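Local coordinates for protein methylmalonyl-CoA epimerase, mitochondrial (Homo sapiens, PDB 3RMU) that interconverts the (R) and (S) forms of methylmalonyl-CoA in mitochondrial propionyl-CoA metabolism, using a bound cobalt(II) ion, at residues Gly77-Asn89 with Lys122-Ala134. Sequence-based numbering, arbitrary orientation.
With CO (cobalt (II) ion), chain E; EDO (1,2-ethanediol), chain L.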
ATOM      1  N   GLY A  77      -1.817  10.288   0.370  1.00 26.94           N
ATOM      2  CA  GLY A  77      -2.455   8.966   0.383  1.00 30.08           C
ATOM      3  C   GLY A  77      -1.700   7.903  -0.385  1.00 26.82           C
ATOM      4  O   GLY A  77      -0.821   8.193  -1.187  1.00 23.45           O
ATOM      5  N   MET A  78      -2.065   6.646  -0.145  1.00 29.27           N
ATOM      6  CA  MET A  78      -1.513   5.533  -0.882  1.00 30.24           C
ATOM      7  C   MET A  78      -1.904   5.741  -2.347  1.00 25.64           C
ATOM      8  O   MET A  78      -3.076   5.952  -2.670  1.00 34.82           O
ATOM      9  CB  MET A  78      -2.033   4.185  -0.318  1.00 30.21           C
ATOM     10  CG  MET A  78      -1.727   4.012   1.226  1.00 37.90           C
ATOM     11  SD  MET A  78      -2.644   2.730   2.138  1.00 43.14           S
ATOM     12  CE  MET A  78      -1.845   1.324   1.335  1.00 44.96           C
ATOM     13  N   HIS A  79      -0.910   5.742  -3.212  1.00 23.82           N
ATOM     14  CA  HIS A  79      -1.112   6.065  -4.619  1.00 23.58           C
ATOM     15  C   HIS A  79      -1.064   4.790  -5.490  1.00 22.43           C
ATOM     16  O   HIS A  79      -1.910   4.622  -6.361  1.00 22.28           O
ATOM     17  CB  HIS A  79      -0.090   7.091  -5.096  1.00 21.09           C
ATOM     18  CG  HIS A  79      -0.303   7.515  -6.506  1.00 25.44           C
ATOM     19  ND1 HIS A  79       0.396   6.986  -7.564  1.00 23.86           N
ATOM     20  CD2 HIS A  79      -1.151   8.434  -7.035  1.00 29.40           C
ATOM     21  CE1 HIS A  79      -0.040   7.518  -8.689  1.00 29.55           C
ATOM     22  NE2 HIS A  79      -0.975   8.406  -8.394  1.00 28.73           N
ATOM     23  N   HIS A  80      -0.069   3.910  -5.313  1.00 19.68           N
ATOM     24  CA  HIS A  80      -0.033   2.660  -6.102  1.00 18.06           C
ATOM     25  C   HIS A  80       0.754   1.580  -5.377  1.00 19.82           C
ATOM     26  O   HIS A  80       1.480   1.878  -4.436  1.00 17.30           O
ATOM     27  CB  HIS A  80       0.500   2.846  -7.554  1.00 15.70           C
ATOM     28  CG  HIS A  80       1.942   3.271  -7.698  1.00 16.35           C
ATOM     29  ND1 HIS A  80       2.318   4.593  -7.786  1.00 22.06           N
ATOM     30  CD2 HIS A  80       3.089   2.545  -7.856  1.00 21.22           C
ATOM     31  CE1 HIS A  80       3.627   4.665  -7.964  1.00 16.62           C
ATOM     32  NE2 HIS A  80       4.126   3.442  -8.017  1.00 20.95           N
ATOM     33  N   ILE A  81       0.623   0.347  -5.840  1.00 16.77           N
ATOM     34  CA  ILE A  81       1.542  -0.730  -5.437  1.00 19.45           C
ATOM     35  C   ILE A  81       2.309  -1.169  -6.664  1.00 19.76           C
ATOM     36  O   ILE A  81       1.779  -1.147  -7.784  1.00 23.43           O
ATOM     37  CB  ILE A  81       0.787  -1.891  -4.801  1.00 19.47           C
ATOM     38  CG1 ILE A  81      -0.332  -2.433  -5.724  1.00 22.52           C
ATOM     39  CG2 ILE A  81       0.163  -1.434  -3.447  1.00 23.68           C
ATOM     40  CD1 ILE A  81      -0.996  -3.744  -5.206  1.00 29.33           C
ATOM     41  N   CYS A  82       3.552  -1.589  -6.485  1.00 18.46           N
ATOM     42  CA  CYS A  82       4.320  -2.027  -7.594  1.00 14.88           C
ATOM     43  C   CYS A  82       4.736  -3.466  -7.377  1.00 19.25           C
ATOM     44  O   CYS A  82       5.390  -3.786  -6.386  1.00 15.65           O
ATOM     45  CB  CYS A  82       5.543  -1.153  -7.822  1.00 16.65           C
ATOM     46  SG  CYS A  82       6.649  -1.789  -9.098  1.00 20.41           S
ATOM     47  N   ILE A  83       4.322  -4.323  -8.300  1.00 17.57           N
ATOM     48  CA  ILE A  83       4.648  -5.745  -8.238  1.00 16.28           C
ATOM     49  C   ILE A  83       5.568  -6.151  -9.403  1.00 18.07           C
ATOM     50  O   ILE A  83       5.386  -5.749 -10.569  1.00 17.29           O
ATOM     51  CB  ILE A  83       3.354  -6.626  -8.204  1.00 15.16           C
ATOM     52  CG1 ILE A  83       2.373  -6.151  -7.137  1.00 17.58           C
ATOM     53  CG2 ILE A  83       3.685  -8.146  -7.978  1.00 16.01           C
ATOM     54  CD1 ILE A  83       1.046  -6.924  -7.138  1.00 17.87           C
ATOM     55  N   GLU A  84       6.562  -6.970  -9.091  1.00 14.39           N
ATOM     56  CA  GLU A  84       7.502  -7.404 -10.100  1.00 18.02           C
ATOM     57  C   GLU A  84       6.940  -8.520 -10.963  1.00 21.00           C
ATOM     58  O   GLU A  84       6.114  -9.319 -10.526  1.00 19.15           O
ATOM     59  CB  GLU A  84       8.826  -7.827  -9.470  1.00 22.35           C
ATOM     60  CG  GLU A  84       9.498  -6.632  -8.814  1.00 29.53           C
ATOM     61  CD  GLU A  84      10.804  -6.949  -8.161  1.00 31.34           C
ATOM     62  OE1 GLU A  84      11.287  -8.093  -8.284  1.00 28.85           O
ATOM     63  OE2 GLU A  84      11.349  -6.042  -7.507  1.00 31.54           O
ATOM     64  N   VAL A  85       7.392  -8.560 -12.204  1.00 19.94           N
ATOM     65  CA  VAL A  85       7.047  -9.645 -13.100  1.00 19.81           C
ATOM     66  C   VAL A  85       8.324 -10.075 -13.803  1.00 23.19           C
ATOM     67  O   VAL A  85       9.254  -9.285 -13.940  1.00 21.27           O
ATOM     68  CB  VAL A  85       5.960  -9.255 -14.156  1.00 19.65           C
ATOM     69  CG1 VAL A  85       4.634  -8.890 -13.475  1.00 20.38           C
ATOM     70  CG2 VAL A  85       6.447  -8.122 -15.074  1.00 20.82           C
ATOM     71  N   ASP A  86       8.402 -11.322 -14.247  1.00 26.42           N
ATOM     72  CA  ASP A  86       9.675 -11.733 -14.863  1.00 31.34           C
ATOM     73  C   ASP A  86       9.848 -11.235 -16.302  1.00 30.16           C
ATOM     74  O   ASP A  86      10.968 -11.083 -16.754  1.00 34.48           O
ATOM     75  CB  ASP A  86       9.958 -13.246 -14.740  1.00 36.23           C
ATOM     76  CG  ASP A  86       8.919 -14.089 -15.409  1.00 45.64           C
ATOM     77  OD1 ASP A  86       7.919 -13.514 -15.895  1.00 62.28           O
ATOM     78  OD2 ASP A  86       9.076 -15.332 -15.442  1.00 77.52           O
ATOM     79  N   ASN A  87       8.758 -10.979 -17.013  1.00 25.77           N
ATOM     80  CA  ASN A  87       8.849 -10.514 -18.390  1.00 29.39           C
ATOM     81  C   ASN A  87       7.712  -9.570 -18.675  1.00 26.84           C
ATOM     82  O   ASN A  87       6.596 -10.003 -18.906  1.00 25.81           O
ATOM     83  CB  ASN A  87       8.836 -11.687 -19.365  1.00 32.59           C
ATOM     84  CG  ASN A  87       9.123 -11.273 -20.805  1.00 39.16           C
ATOM     85  OD1 ASN A  87       8.702 -10.206 -21.272  1.00 34.03           O
ATOM     86  ND2 ASN A  87       9.802 -12.140 -21.527  1.00 53.34           N
ATOM     87  N   ILE A  88       8.030  -8.282 -18.705  1.00 26.72           N
ATOM     88  CA  ILE A  88       7.044  -7.235 -18.912  1.00 28.55           C
ATOM     89  C   ILE A  88       6.298  -7.352 -20.278  1.00 27.73           C
ATOM     90  O   ILE A  88       5.092  -7.100 -20.372  1.00 27.85           O
ATOM     91  CB  ILE A  88       7.711  -5.865 -18.729  1.00 30.45           C
ATOM     92  CG1 ILE A  88       6.667  -4.763 -18.520  1.00 37.19           C
ATOM     93  CG2 ILE A  88       8.652  -5.534 -19.855  1.00 35.26           C
ATOM     94  CD1 ILE A  88       6.168  -4.755 -17.154  1.00 29.50           C
ATOM     95  N   ASN A  89       7.019  -7.723 -21.322  1.00 27.57           N
ATOM     96  CA  ASN A  89       6.422  -7.858 -22.643  1.00 30.41           C
ATOM     97  C   ASN A  89       5.456  -9.014 -22.670  1.00 29.05           C
ATOM     98  O   ASN A  89       4.365  -8.889 -23.216  1.00 30.20           O
ATOM     99  CB  ASN A  89       7.492  -8.020 -23.719  1.00 30.80           C
ATOM    100  CG  ASN A  89       8.417  -6.839 -23.776  1.00 32.47           C
ATOM    101  OD1 ASN A  89       7.968  -5.692 -23.779  1.00 40.54           O
ATOM    102  ND2 ASN A  89       9.712  -7.100 -23.776  1.00 34.41           N
ATOM    103  N   LYS A 122      -9.942  -0.945 -12.692  1.00 70.84           N
ATOM    104  CA  LYS A 122     -11.114  -1.124 -13.576  1.00 76.92           C
ATOM    105  C   LYS A 122     -11.597  -2.576 -13.692  1.00 79.32           C
ATOM    106  O   LYS A 122     -12.564  -2.845 -14.415  1.00 86.05           O
ATOM    107  CB  LYS A 122     -10.811  -0.572 -14.976  1.00 77.29           C
ATOM    108  N   ASP A 123     -10.937  -3.497 -12.986  1.00 75.80           N
ATOM    109  CA  ASP A 123     -11.300  -4.927 -13.021  1.00 80.46           C
ATOM    110  C   ASP A 123     -11.411  -5.560 -11.611  1.00 78.93           C
ATOM    111  O   ASP A 123     -10.923  -6.670 -11.384  1.00 78.15           O
ATOM    112  CB  ASP A 123     -10.293  -5.710 -13.884  1.00 77.89           C
ATOM    113  CG  ASP A 123     -10.614  -5.652 -15.374  1.00 83.26           C
ATOM    114  OD1 ASP A 123     -11.522  -6.389 -15.829  1.00 72.94           O
ATOM    115  OD2 ASP A 123      -9.925  -4.894 -16.090  1.00 81.95           O
ATOM    116  N   CYS A 124     -12.048  -4.848 -10.678  1.00 77.79           N
ATOM    117  CA  CYS A 124     -12.333  -5.367  -9.325  1.00 77.70           C
ATOM    118  C   CYS A 124     -11.117  -5.509  -8.371  1.00 72.39           C
ATOM    119  O   CYS A 124     -11.281  -5.968  -7.236  1.00 77.89           O
ATOM    120  CB  CYS A 124     -13.083  -6.704  -9.412  1.00 81.74           C
ATOM    121  SG  CYS A 124     -14.575  -6.689 -10.485  1.00100.29           S
ATOM    122  N   GLY A 125      -9.926  -5.100  -8.811  1.00 62.53           N
ATOM    123  CA  GLY A 125      -8.698  -5.253  -8.017  1.00 57.53           C
ATOM    124  C   GLY A 125      -8.439  -4.211  -6.924  1.00 55.20           C
ATOM    125  O   GLY A 125      -7.471  -4.340  -6.151  1.00 48.98           O
ATOM    126  N   GLY A 126      -9.267  -3.165  -6.876  1.00 53.56           N
ATOM    127  CA  GLY A 126      -9.235  -2.163  -5.798  1.00 51.53           C
ATOM    128  C   GLY A 126      -8.171  -1.050  -5.785  1.00 51.64           C
ATOM    129  O   GLY A 126      -8.378  -0.050  -5.101  1.00 53.92           O
ATOM    130  N   VAL A 127      -7.054  -1.198  -6.516  1.00 42.36           N
ATOM    131  CA  VAL A 127      -5.917  -0.257  -6.450  1.00 37.21           C
ATOM    132  C   VAL A 127      -5.227  -0.010  -7.809  1.00 34.41           C
ATOM    133  O   VAL A 127      -5.307  -0.862  -8.702  1.00 37.45           O
ATOM    134  CB  VAL A 127      -4.842  -0.822  -5.488  1.00 38.68           C
ATOM    135  CG1 VAL A 127      -4.267  -2.121  -6.026  1.00 36.86           C
ATOM    136  CG2 VAL A 127      -3.736   0.165  -5.275  1.00 46.27           C
ATOM    137  N   LEU A 128      -4.492   1.106  -7.951  1.00 27.83           N
ATOM    138  CA  LEU A 128      -3.572   1.282  -9.096  1.00 21.04           C
ATOM    139  C   LEU A 128      -2.366   0.387  -8.940  1.00 24.66           C
ATOM    140  O   LEU A 128      -1.623   0.496  -7.961  1.00 22.05           O
ATOM    141  CB  LEU A 128      -3.161   2.743  -9.276  1.00 29.58           C
ATOM    142  CG  LEU A 128      -2.092   3.040 -10.332  1.00 28.35           C
ATOM    143  CD1 LEU A 128      -2.602   2.778 -11.753  1.00 36.43           C
ATOM    144  CD2 LEU A 128      -1.652   4.504 -10.238  1.00 30.34           C
ATOM    145  N   VAL A 129      -2.169  -0.493  -9.906  1.00 22.20           N
ATOM    146  CA  VAL A 129      -1.094  -1.472  -9.854  1.00 18.63           C
ATOM    147  C   VAL A 129      -0.072  -1.195 -10.955  1.00 22.76           C
ATOM    148  O   VAL A 129      -0.421  -1.089 -12.127  1.00 23.06           O
ATOM    149  CB  VAL A 129      -1.599  -2.901  -9.966  1.00 22.43           C
ATOM    150  CG1 VAL A 129      -0.407  -3.885  -9.983  1.00 19.49           C
ATOM    151  CG2 VAL A 129      -2.613  -3.242  -8.824  1.00 24.76           C
ATOM    152  N   GLU A 130       1.192  -1.058 -10.548  1.00 15.26           N
ATOM    153  CA  GLU A 130       2.329  -0.885 -11.491  1.00 15.62           C
ATOM    154  C   GLU A 130       2.991  -2.252 -11.535  1.00 18.37           C
ATOM    155  O   GLU A 130       3.185  -2.884 -10.495  1.00 21.88           O
ATOM    156  CB  GLU A 130       3.275   0.149 -10.882  1.00 18.34           C
ATOM    157  CG  GLU A 130       4.619   0.355 -11.555  1.00 24.10           C
ATOM    158  CD  GLU A 130       5.505   1.410 -10.864  1.00 18.96           C
ATOM    159  OE1 GLU A 130       5.363   1.838  -9.651  1.00 22.01           O
ATOM    160  OE2 GLU A 130       6.398   1.866 -11.634  1.00 28.69           O
ATOM    161  N   LEU A 131       3.234  -2.756 -12.723  1.00 16.35           N
ATOM    162  CA  LEU A 131       3.985  -4.001 -12.930  1.00 16.28           C
ATOM    163  C   LEU A 131       5.338  -3.630 -13.504  1.00 20.35           C
ATOM    164  O   LEU A 131       5.433  -2.840 -14.438  1.00 17.93           O
ATOM    165  CB  LEU A 131       3.277  -4.952 -13.883  1.00 19.01           C
ATOM    166  CG  LEU A 131       1.917  -5.493 -13.400  1.00 20.81           C
ATOM    167  CD1 LEU A 131       1.259  -6.367 -14.472  1.00 22.19           C
ATOM    168  CD2 LEU A 131       2.095  -6.252 -12.069  1.00 18.81           C
ATOM    169  N   GLU A 132       6.387  -4.218 -12.939  1.00 21.88           N
ATOM    170  CA  GLU A 132       7.738  -3.823 -13.299  1.00 23.88           C
ATOM    171  C   GLU A 132       8.577  -5.031 -13.523  1.00 22.07           C
ATOM    172  O   GLU A 132       8.522  -6.004 -12.782  1.00 21.42           O
ATOM    173  CB  GLU A 132       8.346  -2.912 -12.208  1.00 21.54           C
ATOM    174  CG  GLU A 132       9.815  -2.545 -12.488  1.00 27.65           C
ATOM    175  CD  GLU A 132      10.389  -1.513 -11.511  1.00 39.22           C
ATOM    176  OE1 GLU A 132      10.261  -0.291 -11.741  1.00 44.00           O
ATOM    177  OE2 GLU A 132      10.981  -1.925 -10.512  1.00 29.10           O
ATOM    178  N   GLN A 133       9.360  -4.973 -14.583  1.00 22.89           N
ATOM    179  CA  GLN A 133      10.230  -6.048 -14.949  1.00 29.00           C
ATOM    180  C   GLN A 133      11.201  -6.369 -13.812  1.00 34.11           C
ATOM    181  O   GLN A 133      11.914  -5.480 -13.356  1.00 35.20           O
ATOM    182  CB  GLN A 133      11.004  -5.602 -16.206  1.00 33.95           C
ATOM    183  CG  GLN A 133      12.068  -6.542 -16.649  1.00 39.73           C
ATOM    184  CD  GLN A 133      11.512  -7.782 -17.252  1.00 45.85           C
ATOM    185  OE1 GLN A 133      11.078  -7.787 -18.410  1.00 44.05           O
ATOM    186  NE2 GLN A 133      11.546  -8.862 -16.493  1.00 58.56           N
ATOM    187  N   ALA A 134      11.248  -7.637 -13.392  1.00 37.50           N
ATOM    188  CA  ALA A 134      12.210  -8.087 -12.372  1.00 45.10           C
ATOM    189  C   ALA A 134      13.645  -7.904 -12.856  1.00 52.60           C
ATOM    190  O   ALA A 134      14.284  -6.889 -12.577  1.00 54.42           O
ATOM    191  CB  ALA A 134      11.968  -9.557 -12.002  1.00 48.39           C
ATOM    192  OXT ALA A 134      14.214  -8.766 -13.541  1.00 56.72           O
TER
HETATM  193 CO    CO E   1       5.996   3.175  -8.527  1.00 20.78          CO
HETATM  194  C1  EDO L  12      11.791  -3.437 -23.985  1.00 53.38           C
HETATM  195  O1  EDO L  12      11.821  -4.641 -24.774  1.00 54.11           O
HETATM  196  C2  EDO L  12      10.565  -3.398 -23.072  1.00 51.69           C
HETATM  197  O2  EDO L  12       9.369  -3.061 -23.812  1.00 44.57           O
HETATM  198  O   HOH W   1      -4.542   3.346  -6.092  1.00 45.43           O
HETATM  199  O   HOH W   2       6.283   4.765 -10.198  1.00 28.81           O
HETATM  200  O   HOH W   3       8.124   3.757  -9.369  1.00 33.99           O
HETATM  201  O   HOH W   4       6.659   5.021  -7.262  1.00 29.24           O
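I81 to V85 pair in parallel with V129 to Q133, the strand axes 4.5 Å apart at closest approach and diverging by 34°. The pair closes a beta-alpha-beta-beta-beta module of the glyoxalase (VOC) fold, made of strand 77-85, helix 88-97, then strands 108-109, 115-119 and 129-133, whose curved sheet carries the metal. Six backbone bonds run in the parallel pattern, from I81 N to L128 O through to A134 N on V85 O. Beyond this ladder a water links H79 O to L128 N. H79 and H80 both face A10 of strand 3-12, a classic beta bulge.

One sheet face presents C82, E84, E130 and E132, and H80, from the bulge, brings its ring to the same metal site. Cobalt is bound by H80 NE2 at 2.0 Å and by E130 OE1 at 1.9 Å; H8 and three waters complete the site. The close approach of NE2 to OE1 therefore reflects shared coordination, with imidazole and carboxylate planes 67° apart. With CG anti to the backbone N and the chain extended beyond it, E130 carries its carboxylate to the ion. Behind H80, its ND1 donates to H79 ND1 at 3.1 Å, nearly straight at 179° and in both ring planes, making H79 a second-shell partner that should help to fix the rotation of the H80 imidazole. L128 CD2 lies against H79 CE1 and H80 CB. C82 SG packs on E132 CB, whose carboxylate is held by H112.

The face of I81, I83, V85, V129 and L131 is largely apolar, with Q133 at its end: I81 CD1 meets V127 CG1 at 3.7 Å and also touches V129 CG2, while V85 CG1 touches L131 CD2. I88 CD1 reaches L131 O as the helix begins behind N87, its N-cap. There Q133, bent at its CB-CG bond, turns its amide back to the turn: NE2 donates to D86 O, modelled doubtfully short, and OE1 accepts I88 N at 3.1 Å, the donor standing above the amide's carbonyl plane.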